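Local coordinates for protein nucleoporin NUP170 (Chaetomium thermophilum, PDB 5HAX) that probably serves as a structural scaffold component of the nuclear pore complex, with a beta-propeller domain followed by a helical region, at residues 125-130 against 163-168; 136-141 against 177-182; 187-192 against 213-218; 201-204 against 209-212. All coordinates share one frame; numbering follows the deposited sequence.

Interaction 1. Residues 125-130 against 163-168; sequences GVFVKT and YSTRMS
Phe127 and Thr165 mark the closest approach of the two backbones, with 9.6 Å between Phe127 CA and Thr165 CA. That gap is too wide for main-chain pairing. Segment 125-130, an irregular part of the loop between strands 114-120 and 133-139, therefore meets segment 163-168 through side chains. The latter belongs to strand 159-170, an outermost strand, within this chain, of the same four-stranded sheet, and it contains an ST turn in which Thr165 OG1 accepts a hydrogen bond from Met167 N over 3.1 Å. Leu145 O is a second partner of that hydroxyl, while the methyl CG2 of Thr165 lies 4.3 Å from Phe127 CE1.

The centre of the contact is a Met-aromatic pair whose members come from opposite directions. Met167 SD stands 4.0 Å from Phe127 CZ and 5.3 Å from the ring centroid, approaching obliquely. The extended Met167 chain (chi2 174°) carries its sulfur and terminal methyl together to the far end of the ring, with CE 4.1 Å from Phe127 CZ. Val126 CG1 lies over the centre of one ring face, 3.7 Å above the plane, and also reaches Met167 CE. Tyr202 of the following sheet touches both Val126 and Met167, while Tyr163 pairs in a parallel ladder with a strand of another protein.

Chemically, the case shows a loop held to an outermost strand of this chain's sheet by dispersion and the polarisable sulfur, while the one hydroxyl among the touching groups is satisfied within its own sheet.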
loop_
_atom_site.group_PDB
_atom_site.type_symbol
_atom_site.label_atom_id
_atom_site.label_comp_id
_atom_site.label_asym_id
_atom_site.label_seq_id
_atom_site.Cartn_x
_atom_site.Cartn_y
_atom_site.Cartn_z
ATOM N N GLY A 125 -23.152 4.425 -12.492
ATOM C CA GLY A 125 -24.433 4.531 -13.163
ATOM C C GLY A 125 -24.429 5.416 -14.387
ATOM O O GLY A 125 -25.499 5.820 -14.850
ATOM N N VAL A 126 -23.254 5.733 -14.923
ATOM C CA VAL A 126 -23.119 6.547 -16.127
ATOM C C VAL A 126 -22.732 5.693 -17.328
ATOM O O VAL A 126 -23.377 5.749 -18.376
ATOM C CB VAL A 126 -22.091 7.681 -15.912
ATOM C CG1 VAL A 126 -21.927 8.506 -17.188
ATOM C CG2 VAL A 126 -22.503 8.567 -14.748
ATOM N N PHE A 127 -21.675 4.900 -17.189
ATOM C CA PHE A 127 -21.103 4.144 -18.290
ATOM C C PHE A 127 -21.399 2.658 -18.141
ATOM O O PHE A 127 -21.789 2.175 -17.074
ATOM C CB PHE A 127 -19.588 4.361 -18.366
ATOM C CG PHE A 127 -19.191 5.789 -18.612
ATOM C CD1 PHE A 127 -19.355 6.365 -19.861
ATOM C CD2 PHE A 127 -18.644 6.551 -17.596
ATOM C CE1 PHE A 127 -18.987 7.677 -20.087
ATOM C CE2 PHE A 127 -18.272 7.863 -17.818
ATOM C CZ PHE A 127 -18.445 8.426 -19.065
ATOM N N VAL A 128 -21.214 1.939 -19.250
ATOM C CA VAL A 128 -21.287 0.487 -19.223
ATOM C C VAL A 128 -20.271 -0.042 -18.213
ATOM O O VAL A 128 -19.206 0.550 -17.997
ATOM C CB VAL A 128 -21.036 -0.088 -20.629
ATOM C CG1 VAL A 128 -19.625 0.244 -21.112
ATOM C CG2 VAL A 128 -21.261 -1.591 -20.649
ATOM N N LYS A 129 -20.610 -1.170 -17.583
ATOM C CA LYS A 129 -19.765 -1.713 -16.523
ATOM C C LYS A 129 -18.352 -2.009 -17.011
ATOM O O LYS A 129 -17.402 -1.955 -16.222
ATOM C CB LYS A 129 -20.394 -2.982 -15.950
ATOM C CG LYS A 129 -21.160 -2.780 -14.653
ATOM C CD LYS A 129 -22.325 -1.817 -14.819
ATOM C CE LYS A 129 -23.450 -2.142 -13.845
ATOM N NZ LYS A 129 -22.977 -2.231 -12.435
ATOM N N THR A 130 -18.189 -2.318 -18.299
ATOM C CA THR A 130 -16.871 -2.658 -18.823
ATOM C C THR A 130 -15.931 -1.459 -18.870
ATOM O O THR A 130 -14.720 -1.653 -19.028
ATOM C CB THR A 130 -16.993 -3.258 -20.226
ATOM O OG1 THR A 130 -17.346 -2.232 -21.162
ATOM C CG2 THR A 130 -18.045 -4.363 -20.259
ATOM N N TYR A 163 -12.849 5.002 -25.697
ATOM C CA TYR A 163 -14.209 5.264 -26.149
ATOM C C TYR A 163 -14.465 6.762 -26.159
ATOM O O TYR A 163 -14.106 7.467 -25.211
ATOM C CB TYR A 163 -15.246 4.589 -25.241
ATOM C CG TYR A 163 -15.165 3.082 -25.205
ATOM C CD1 TYR A 163 -16.122 2.302 -25.837
ATOM C CD2 TYR A 163 -14.138 2.438 -24.530
ATOM C CE1 TYR A 163 -16.056 0.923 -25.806
ATOM C CE2 TYR A 163 -14.062 1.059 -24.492
ATOM C CZ TYR A 163 -15.024 0.306 -25.130
ATOM O OH TYR A 163 -14.952 -1.068 -25.095
ATOM N N SER A 164 -15.092 7.244 -27.230
ATOM C CA SER A 164 -15.542 8.625 -27.266
ATOM C C SER A 164 -16.774 8.793 -26.380
ATOM O O SER A 164 -17.462 7.828 -26.035
ATOM C CB SER A 164 -15.852 9.055 -28.698
ATOM O OG SER A 164 -16.859 8.242 -29.273
ATOM N N THR A 165 -17.044 10.044 -26.005
ATOM C CA THR A 165 -18.105 10.346 -25.045
ATOM C C THR A 165 -18.954 11.552 -25.407
ATOM O O THR A 165 -20.034 11.704 -24.826
ATOM C CB THR A 165 -17.510 10.585 -23.650
ATOM O OG1 THR A 165 -16.743 11.798 -23.656
ATOM C CG2 THR A 165 -16.624 9.425 -23.226
ATOM N N ARG A 166 -18.523 12.414 -26.325
ATOM C CA ARG A 166 -19.162 13.699 -26.599
ATOM C C ARG A 166 -19.154 14.617 -25.384
ATOM O O ARG A 166 -19.850 15.641 -25.383
ATOM C CB ARG A 166 -20.606 13.525 -27.097
ATOM C CG ARG A 166 -20.767 12.564 -28.266
ATOM C CD ARG A 166 -22.222 12.497 -28.702
ATOM N NE ARG A 166 -22.518 11.304 -29.492
ATOM C CZ ARG A 166 -23.741 10.823 -29.691
ATOM N NH1 ARG A 166 -24.795 11.425 -29.152
ATOM N NH2 ARG A 166 -23.914 9.732 -30.426
ATOM N N MET A 167 -18.383 14.282 -24.351
ATOM C CA MET A 167 -18.319 15.057 -23.118
ATOM C C MET A 167 -17.076 15.938 -23.149
ATOM O O MET A 167 -15.949 15.429 -23.179
ATOM C CB MET A 167 -18.291 14.134 -21.901
ATOM C CG MET A 167 -19.551 13.304 -21.717
ATOM S SD MET A 167 -19.407 12.117 -20.368
ATOM C CE MET A 167 -21.041 11.382 -20.386
ATOM N N SER A 168 -17.282 17.252 -23.142
ATOM C CA SER A 168 -16.178 18.201 -23.134
ATOM C C SER A 168 -16.716 19.570 -22.748
ATOM O O SER A 168 -17.907 19.855 -22.904
ATOM C CB SER A 168 -15.475 18.264 -24.494
ATOM O OG SER A 168 -16.296 18.897 -25.459
#

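Interaction 2. Residues 136-141 against 177-182; sequences VVATTS and SFIVGT
Ile179 meets Val136 and Ala138 with two of its branches. Its CD1 methyl settles between the two residues, 3.8 Å from Val136 CG1 and 4.0 Å from Ala138 CB. Its CG2 methyl lies 4.0 Å from the same Val136 CG1. One valine methyl is thus gripped by both arms of the isoleucine. The torsion of Ile179 explains this: with CG1 anti to the carbonyl carbon (chi1 -52°) and the chain extended beyond it, CD1 extends as far as Ala138 while CG2 stays over Val136. The Val136 and Ile179 side chains run at a slant to each other, and the backbones remain apart, Val136 CA lying 7.8 Å from Ile179 CA.

This is the way neighbouring blades of a beta-propeller meet. Strand 133-139 lies inside one four-stranded antiparallel sheet, strand 178-181 is an outermost strand of the next, and the two sheets press face against face through small and branched apolar residues.

Around this core, Ala116 and Ala118 of strand 114-120 also touch Ile179, while Ile187 packs on both Val136 and Ile179. Strand alternation turns Val137 away from the interface, and its backbone pairs with Ile144. At the start of the second strand, Ser177 and Phe178 both face Gly190 in a classic beta bulge. Beyond Ala138 the first strand ends in an ST turn: Thr139 OG1 accepts from Ser141 N at 3.1 Å and is also hydrogen-bonded to Glu142 N.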
loop_
_atom_site.group_PDB
_atom_site.type_symbol
_atom_site.label_atom_id
_atom_site.label_comp_id
_atom_site.label_asym_id
_atom_site.label_seq_id
_atom_site.Cartn_x
_atom_site.Cartn_y
_atom_site.Cartn_z
ATOM N N VAL A 136 -8.981 11.887 -18.610
ATOM C CA VAL A 136 -9.192 13.331 -18.672
ATOM C C VAL A 136 -7.996 13.947 -19.384
ATOM O O VAL A 136 -6.851 13.765 -18.955
ATOM C CB VAL A 136 -9.366 13.938 -17.271
ATOM C CG1 VAL A 136 -9.760 15.407 -17.380
ATOM C CG2 VAL A 136 -10.399 13.164 -16.468
ATOM N N VAL A 137 -8.260 14.679 -20.464
ATOM C CA VAL A 137 -7.226 15.329 -21.264
ATOM C C VAL A 137 -7.523 16.823 -21.262
ATOM O O VAL A 137 -8.540 17.261 -21.816
ATOM C CB VAL A 137 -7.175 14.783 -22.697
ATOM C CG1 VAL A 137 -6.108 15.508 -23.508
ATOM C CG2 VAL A 137 -6.914 13.282 -22.687
ATOM N N ALA A 138 -6.633 17.604 -20.655
ATOM C CA ALA A 138 -6.782 19.052 -20.569
ATOM C C ALA A 138 -5.839 19.727 -21.555
ATOM O O ALA A 138 -4.642 19.418 -21.589
ATOM C CB ALA A 138 -6.498 19.543 -19.149
ATOM N N THR A 139 -6.379 20.644 -22.353
ATOM C CA THR A 139 -5.599 21.468 -23.267
ATOM C C THR A 139 -5.735 22.934 -22.863
ATOM O O THR A 139 -6.415 23.276 -21.893
ATOM C CB THR A 139 -6.049 21.274 -24.721
ATOM O OG1 THR A 139 -7.320 21.907 -24.924
ATOM C CG2 THR A 139 -6.150 19.794 -25.070
ATOM N N THR A 140 -5.080 23.809 -23.629
ATOM C CA THR A 140 -5.195 25.242 -23.385
ATOM C C THR A 140 -6.558 25.793 -23.782
ATOM O O THR A 140 -6.837 26.962 -23.498
ATOM C CB THR A 140 -4.101 26.001 -24.140
ATOM O OG1 THR A 140 -4.167 25.685 -25.536
ATOM C CG2 THR A 140 -2.725 25.632 -23.607
ATOM N N SER A 141 -7.406 24.981 -24.415
ATOM C CA SER A 141 -8.714 25.414 -24.891
ATOM C C SER A 141 -9.881 24.659 -24.272
ATOM O O SER A 141 -10.974 25.222 -24.181
ATOM C CB SER A 141 -8.789 25.269 -26.420
ATOM O OG SER A 141 -10.010 25.778 -26.925
ATOM N N SER A 177 -3.104 22.259 -14.923
ATOM C CA SER A 177 -1.904 21.439 -14.834
ATOM C C SER A 177 -2.042 20.277 -13.865
ATOM O O SER A 177 -1.139 19.434 -13.808
ATOM C CB SER A 177 -0.696 22.290 -14.404
ATOM O OG SER A 177 -0.302 23.187 -15.426
ATOM N N PHE A 178 -3.134 20.205 -13.108
ATOM C CA PHE A 178 -3.328 19.169 -12.103
ATOM C C PHE A 178 -4.762 18.673 -12.181
ATOM O O PHE A 178 -5.701 19.473 -12.140
ATOM C CB PHE A 178 -3.017 19.704 -10.699
ATOM C CG PHE A 178 -1.717 20.454 -10.615
ATOM C CD1 PHE A 178 -0.510 19.777 -10.655
ATOM C CD2 PHE A 178 -1.703 21.835 -10.499
ATOM C CE1 PHE A 178 0.691 20.463 -10.583
ATOM C CE2 PHE A 178 -0.508 22.528 -10.424
ATOM C CZ PHE A 178 0.692 21.843 -10.467
ATOM N N ILE A 179 -4.922 17.357 -12.306
ATOM C CA ILE A 179 -6.226 16.706 -12.344
ATOM C C ILE A 179 -6.197 15.557 -11.348
ATOM O O ILE A 179 -5.262 14.749 -11.358
ATOM C CB ILE A 179 -6.569 16.177 -13.751
ATOM C CG1 ILE A 179 -6.405 17.274 -14.805
ATOM C CG2 ILE A 179 -7.987 15.607 -13.773
ATOM C CD1 ILE A 179 -6.426 16.751 -16.229
ATOM N N VAL A 180 -7.215 15.484 -10.491
ATOM C CA VAL A 180 -7.340 14.398 -9.526
ATOM C C VAL A 180 -8.779 13.903 -9.530
ATOM O O VAL A 180 -9.716 14.654 -9.818
ATOM C CB VAL A 180 -6.919 14.830 -8.102
ATOM C CG1 VAL A 180 -5.438 15.173 -8.074
ATOM C CG2 VAL A 180 -7.761 16.006 -7.618
ATOM N N GLY A 181 -8.942 12.625 -9.211
ATOM C CA GLY A 181 -10.252 12.009 -9.178
ATOM C C GLY A 181 -10.512 11.340 -7.846
ATOM O O GLY A 181 -9.601 10.836 -7.189
ATOM N N THR A 182 -11.783 11.344 -7.452
ATOM C CA THR A 182 -12.213 10.682 -6.230
ATOM C C THR A 182 -12.711 9.272 -6.529
ATOM O O THR A 182 -12.931 8.885 -7.679
ATOM C CB THR A 182 -13.321 11.473 -5.534
ATOM O OG1 THR A 182 -14.527 11.392 -6.304
ATOM C CG2 THR A 182 -12.925 12.932 -5.348
#

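Interaction 3. Residues 187-192 against 213-218; sequences IFLGGE and CGKINH
Leu189 and Lys215 supply the aliphatic part of this contact. Leu189 CD1 rests 4.0 Å from Lys215 CE, the two side chains crossing at about a right angle. Lys215 is fully stretched, CG anti to the backbone N (chi1 -178°), and its methylenes reach the leucine while NZ goes on to a hydrogen bond with Arg171 O. Both side chains also touch Ile143 of the preceding sheet.

The aromatic part joins Phe188 and His218. His218 CD2 approaches the edge of the Phe188 ring, near its plane, at 4.3 Å from Phe188 CE1. One face of the imidazole carries Ile216 CG1, 4.0 Å above the plane and offset toward the rim. A hydrogen bond between His218 NE2 and Glu199 OE1 helps fix the ring's orientation.

The main chains are well separated: Phe188 CA is 9.7 Å from Lys215 CA, because strand 198-202 runs between them and pairs with both. Side chains that bridge a middle strand, from the second strand to the fourth, are a feature of this four-stranded antiparallel blade of the beta-propeller.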
loop_
_atom_site.group_PDB
_atom_site.type_symbol
_atom_site.label_atom_id
_atom_site.label_comp_id
_atom_site.label_asym_id
_atom_site.label_seq_id
_atom_site.Cartn_x
_atom_site.Cartn_y
_atom_site.Cartn_z
ATOM N N ILE A 187 -14.214 14.832 -10.524
ATOM C CA ILE A 187 -13.012 15.301 -11.215
ATOM C C ILE A 187 -12.755 16.747 -10.809
ATOM O O ILE A 187 -13.589 17.624 -11.066
ATOM C CB ILE A 187 -13.160 15.185 -12.742
ATOM C CG1 ILE A 187 -13.394 13.724 -13.148
ATOM C CG2 ILE A 187 -11.928 15.743 -13.444
ATOM C CD1 ILE A 187 -13.775 13.548 -14.605
ATOM N N PHE A 188 -11.594 16.999 -10.200
ATOM C CA PHE A 188 -11.194 18.330 -9.761
ATOM C C PHE A 188 -9.973 18.809 -10.543
ATOM O O PHE A 188 -9.092 18.017 -10.893
ATOM C CB PHE A 188 -10.881 18.342 -8.260
ATOM C CG PHE A 188 -12.076 18.073 -7.385
ATOM C CD1 PHE A 188 -13.038 19.049 -7.184
ATOM C CD2 PHE A 188 -12.231 16.849 -6.756
ATOM C CE1 PHE A 188 -14.135 18.807 -6.377
ATOM C CE2 PHE A 188 -13.327 16.601 -5.946
ATOM C CZ PHE A 188 -14.280 17.582 -5.757
ATOM N N LEU A 189 -9.920 20.123 -10.798
ATOM C CA LEU A 189 -8.898 20.727 -11.648
ATOM C C LEU A 189 -8.263 21.934 -10.968
ATOM O O LEU A 189 -8.920 22.669 -10.224
ATOM C CB LEU A 189 -9.480 21.189 -12.991
ATOM C CG LEU A 189 -10.374 20.228 -13.771
ATOM C CD1 LEU A 189 -10.979 20.968 -14.952
ATOM C CD2 LEU A 189 -9.602 19.007 -14.241
ATOM N N GLY A 190 -6.980 22.146 -11.265
ATOM C CA GLY A 190 -6.226 23.299 -10.799
ATOM C C GLY A 190 -5.025 23.499 -11.698
ATOM O O GLY A 190 -4.694 22.643 -12.520
ATOM N N GLY A 191 -4.366 24.640 -11.538
ATOM C CA GLY A 191 -3.247 24.944 -12.407
ATOM C C GLY A 191 -2.382 26.088 -11.928
ATOM O O GLY A 191 -2.384 26.449 -10.750
ATOM N N GLU A 192 -1.636 26.657 -12.879
ATOM C CA GLU A 192 -0.587 27.628 -12.600
ATOM C C GLU A 192 -1.012 29.064 -12.904
ATOM O O GLU A 192 -0.155 29.949 -13.006
ATOM C CB GLU A 192 0.671 27.260 -13.388
ATOM C CG GLU A 192 1.170 25.847 -13.087
ATOM C CD GLU A 192 2.459 25.504 -13.809
ATOM O OE1 GLU A 192 2.666 26.003 -14.935
ATOM O OE2 GLU A 192 3.265 24.732 -13.246
ATOM N N CYS A 213 -22.106 17.742 -20.043
ATOM C CA CYS A 213 -20.851 17.977 -19.341
ATOM C C CYS A 213 -20.746 19.450 -18.976
ATOM O O CYS A 213 -20.940 20.317 -19.831
ATOM C CB CYS A 213 -19.652 17.559 -20.202
ATOM S SG CYS A 213 -18.054 17.700 -19.366
ATOM N N GLY A 214 -20.430 19.722 -17.705
ATOM C CA GLY A 214 -20.338 21.083 -17.221
ATOM C C GLY A 214 -19.110 21.278 -16.353
ATOM O O GLY A 214 -18.445 20.320 -15.949
ATOM N N LYS A 215 -18.827 22.548 -16.070
ATOM C CA LYS A 215 -17.664 22.951 -15.294
ATOM C C LYS A 215 -18.044 24.134 -14.418
ATOM O O LYS A 215 -18.759 25.035 -14.867
ATOM C CB LYS A 215 -16.497 23.326 -16.215
ATOM C CG LYS A 215 -15.217 23.708 -15.498
ATOM C CD LYS A 215 -14.117 24.031 -16.495
ATOM C CE LYS A 215 -12.829 24.434 -15.796
ATOM N NZ LYS A 215 -11.743 24.734 -16.767
ATOM N N ILE A 216 -17.576 24.131 -13.168
ATOM C CA ILE A 216 -17.844 25.231 -12.248
ATOM C C ILE A 216 -16.598 25.524 -11.423
ATOM O O ILE A 216 -15.786 24.638 -11.141
ATOM C CB ILE A 216 -19.051 24.938 -11.320
ATOM C CG1 ILE A 216 -18.670 23.959 -10.202
ATOM C CG2 ILE A 216 -20.230 24.419 -12.139
ATOM C CD1 ILE A 216 -19.800 23.689 -9.220
ATOM N N ASN A 217 -16.465 26.790 -11.034
ATOM C CA ASN A 217 -15.397 27.248 -10.157
ATOM C C ASN A 217 -15.907 27.233 -8.720
ATOM O O ASN A 217 -16.829 27.981 -8.378
ATOM C CB ASN A 217 -14.951 28.653 -10.566
ATOM C CG ASN A 217 -13.678 29.100 -9.867
ATOM O OD1 ASN A 217 -13.398 28.704 -8.735
ATOM N ND2 ASN A 217 -12.904 29.940 -10.544
ATOM N N HIS A 218 -15.309 26.382 -7.882
ATOM C CA HIS A 218 -15.729 26.263 -6.490
ATOM C C HIS A 218 -15.172 27.364 -5.598
ATOM O O HIS A 218 -15.611 27.479 -4.448
ATOM C CB HIS A 218 -15.304 24.907 -5.921
ATOM C CG HIS A 218 -16.208 23.777 -6.301
ATOM N ND1 HIS A 218 -17.515 23.692 -5.868
ATOM C CD2 HIS A 218 -15.991 22.675 -7.057
ATOM C CE1 HIS A 218 -18.065 22.591 -6.348
ATOM N NE2 HIS A 218 -17.162 21.957 -7.075
#

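Interaction 4. Residues 201-204 against 209-212; sequences FYQQ and FSSR
Gln203 and Arg212 close the loop end of a beta-hairpin, the turn region that joins strands 198-202 and 213-217 within one propeller blade. Their CA atoms are 5.3 Å apart. Gln203 N donates to Arg212 O over 2.9 Å at 156°, extending the antiparallel ladder beyond its regular strands. The same carbonyl takes a CA-H...O contact from Tyr202 CA at 3.1 Å, giving it two neighbours on the facing chain.

The glutamine side chain adds a weaker clasp. With CG in the crowded position between backbone N and carbonyl carbon (chi1 60°) and the chain extended beyond, Gln203 NE2 arrives 3.4 Å from Ser211 O in a weak hydrogen bond. At the other end of this amide, OE1 has a weak bond with Arg207 NE, so the two ends of the amide reach two different parts of the connecting loop.

Arg212 NE serves Gln204 O. The 2.5 Å separation is unusually short and its exact length doubtful; the acceptor lies close to the guanidinium plane, but the donor stands above the carbonyl plane, away from its lone pairs. An apolar side chain of another protein also packs on Arg212.

Two of the hydroxyls have partners outside the segments: Ser211 OG with Cys213 O, and Tyr202 OH with Lys123 N, in the loop after strand 114-120. Gln203 O lies near the guanidinium plane at its edge, 3.5 Å from Arg212 CD.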
loop_
_atom_site.group_PDB
_atom_site.type_symbol
_atom_site.label_atom_id
_atom_site.label_comp_id
_atom_site.label_asym_id
_atom_site.label_seq_id
_atom_site.Cartn_x
_atom_site.Cartn_y
_atom_site.Cartn_z
ATOM N N PHE A 201 -18.510 18.240 -14.038
ATOM C CA PHE A 201 -19.675 17.380 -13.900
ATOM C C PHE A 201 -20.000 16.751 -15.248
ATOM O O PHE A 201 -19.772 17.351 -16.301
ATOM C CB PHE A 201 -20.887 18.167 -13.401
ATOM C CG PHE A 201 -20.658 18.883 -12.104
ATOM C CD1 PHE A 201 -20.826 18.228 -10.896
ATOM C CD2 PHE A 201 -20.285 20.215 -12.092
ATOM C CE1 PHE A 201 -20.620 18.887 -9.700
ATOM C CE2 PHE A 201 -20.079 20.878 -10.903
ATOM C CZ PHE A 201 -20.246 20.216 -9.702
ATOM N N TYR A 202 -20.535 15.534 -15.211
ATOM C CA TYR A 202 -21.036 14.924 -16.431
ATOM C C TYR A 202 -22.110 13.903 -16.088
ATOM O O TYR A 202 -22.106 13.310 -15.005
ATOM C CB TYR A 202 -19.911 14.281 -17.257
ATOM C CG TYR A 202 -19.198 13.116 -16.603
ATOM C CD1 TYR A 202 -19.646 11.814 -16.783
ATOM C CD2 TYR A 202 -18.060 13.316 -15.833
ATOM C CE1 TYR A 202 -18.991 10.746 -16.199
ATOM C CE2 TYR A 202 -17.398 12.254 -15.246
ATOM C CZ TYR A 202 -17.867 10.970 -15.433
ATOM O OH TYR A 202 -17.212 9.912 -14.850
ATOM N N GLN A 203 -23.036 13.718 -17.026
ATOM C CA GLN A 203 -24.175 12.834 -16.842
ATOM C C GLN A 203 -24.506 12.172 -18.171
ATOM O O GLN A 203 -24.101 12.638 -19.240
ATOM C CB GLN A 203 -25.393 13.591 -16.305
ATOM C CG GLN A 203 -25.869 14.711 -17.219
ATOM C CD GLN A 203 -26.978 15.536 -16.599
ATOM O OE1 GLN A 203 -27.550 15.160 -15.576
ATOM N NE2 GLN A 203 -27.286 16.671 -17.216
ATOM N N GLN A 204 -25.264 11.077 -18.088
ATOM C CA GLN A 204 -25.576 10.296 -19.280
ATOM C C GLN A 204 -26.602 10.999 -20.161
ATOM O O GLN A 204 -26.460 11.021 -21.388
ATOM C CB GLN A 204 -26.081 8.910 -18.877
ATOM C CG GLN A 204 -27.340 8.924 -18.021
ATOM C CD GLN A 204 -27.747 7.538 -17.561
ATOM O OE1 GLN A 204 -26.913 6.754 -17.109
ATOM N NE2 GLN A 204 -29.032 7.225 -17.682
ATOM N N PHE A 209 -32.205 21.983 -20.987
ATOM C CA PHE A 209 -31.770 23.038 -20.085
ATOM C C PHE A 209 -30.386 22.788 -19.503
ATOM O O PHE A 209 -29.922 23.589 -18.684
ATOM C CB PHE A 209 -32.782 23.196 -18.943
ATOM C CG PHE A 209 -33.009 21.934 -18.158
ATOM C CD1 PHE A 209 -32.185 21.606 -17.095
ATOM C CD2 PHE A 209 -34.042 21.073 -18.489
ATOM C CE1 PHE A 209 -32.388 20.443 -16.375
ATOM C CE2 PHE A 209 -34.251 19.909 -17.774
ATOM C CZ PHE A 209 -33.424 19.595 -16.715
ATOM N N SER A 210 -29.716 21.707 -19.896
ATOM C CA SER A 210 -28.437 21.355 -19.297
ATOM C C SER A 210 -27.693 20.406 -20.225
ATOM O O SER A 210 -28.281 19.460 -20.754
ATOM C CB SER A 210 -28.635 20.710 -17.921
ATOM O OG SER A 210 -27.395 20.512 -17.266
ATOM N N SER A 211 -26.401 20.665 -20.406
ATOM C CA SER A 211 -25.560 19.850 -21.267
ATOM C C SER A 211 -25.101 18.588 -20.539
ATOM O O SER A 211 -25.232 18.453 -19.319
ATOM C CB SER A 211 -24.350 20.654 -21.740
ATOM O OG SER A 211 -23.698 21.277 -20.646
ATOM N N ARG A 212 -24.554 17.649 -21.315
ATOM C CA ARG A 212 -24.042 16.407 -20.747
ATOM C C ARG A 212 -22.808 16.621 -19.882
ATOM O O ARG A 212 -22.485 15.748 -19.071
ATOM C CB ARG A 212 -23.695 15.413 -21.856
ATOM C CG ARG A 212 -24.799 14.436 -22.209
ATOM C CD ARG A 212 -24.202 13.126 -22.701
ATOM N NE ARG A 212 -25.216 12.211 -23.216
ATOM C CZ ARG A 212 -25.599 12.146 -24.487
ATOM N NH1 ARG A 212 -26.531 11.276 -24.851
ATOM N NH2 ARG A 212 -25.058 12.946 -25.398
#

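In the fold
The four contacts belong to two successive blades. Interaction 1 lies at the outer side of the first, interaction 2 joins the first to the second, and interactions 3 and 4 lie within the second. Interactions 2 and 3, with centres about 8 Å apart, meet where Ile179 CG1 lies 3.7 Å from Leu189 CD2. Interaction 4 forms within the chain that interaction 3 spans, and Phe201 N probably bonds Gly214 O at 2.8 Å. Interaction 1, about 12 Å from interaction 4 between centres, meets it through Phe127 CE2 and Tyr202 CE1, 3.4 Å apart. Residues of both also pack against a chain of another protein.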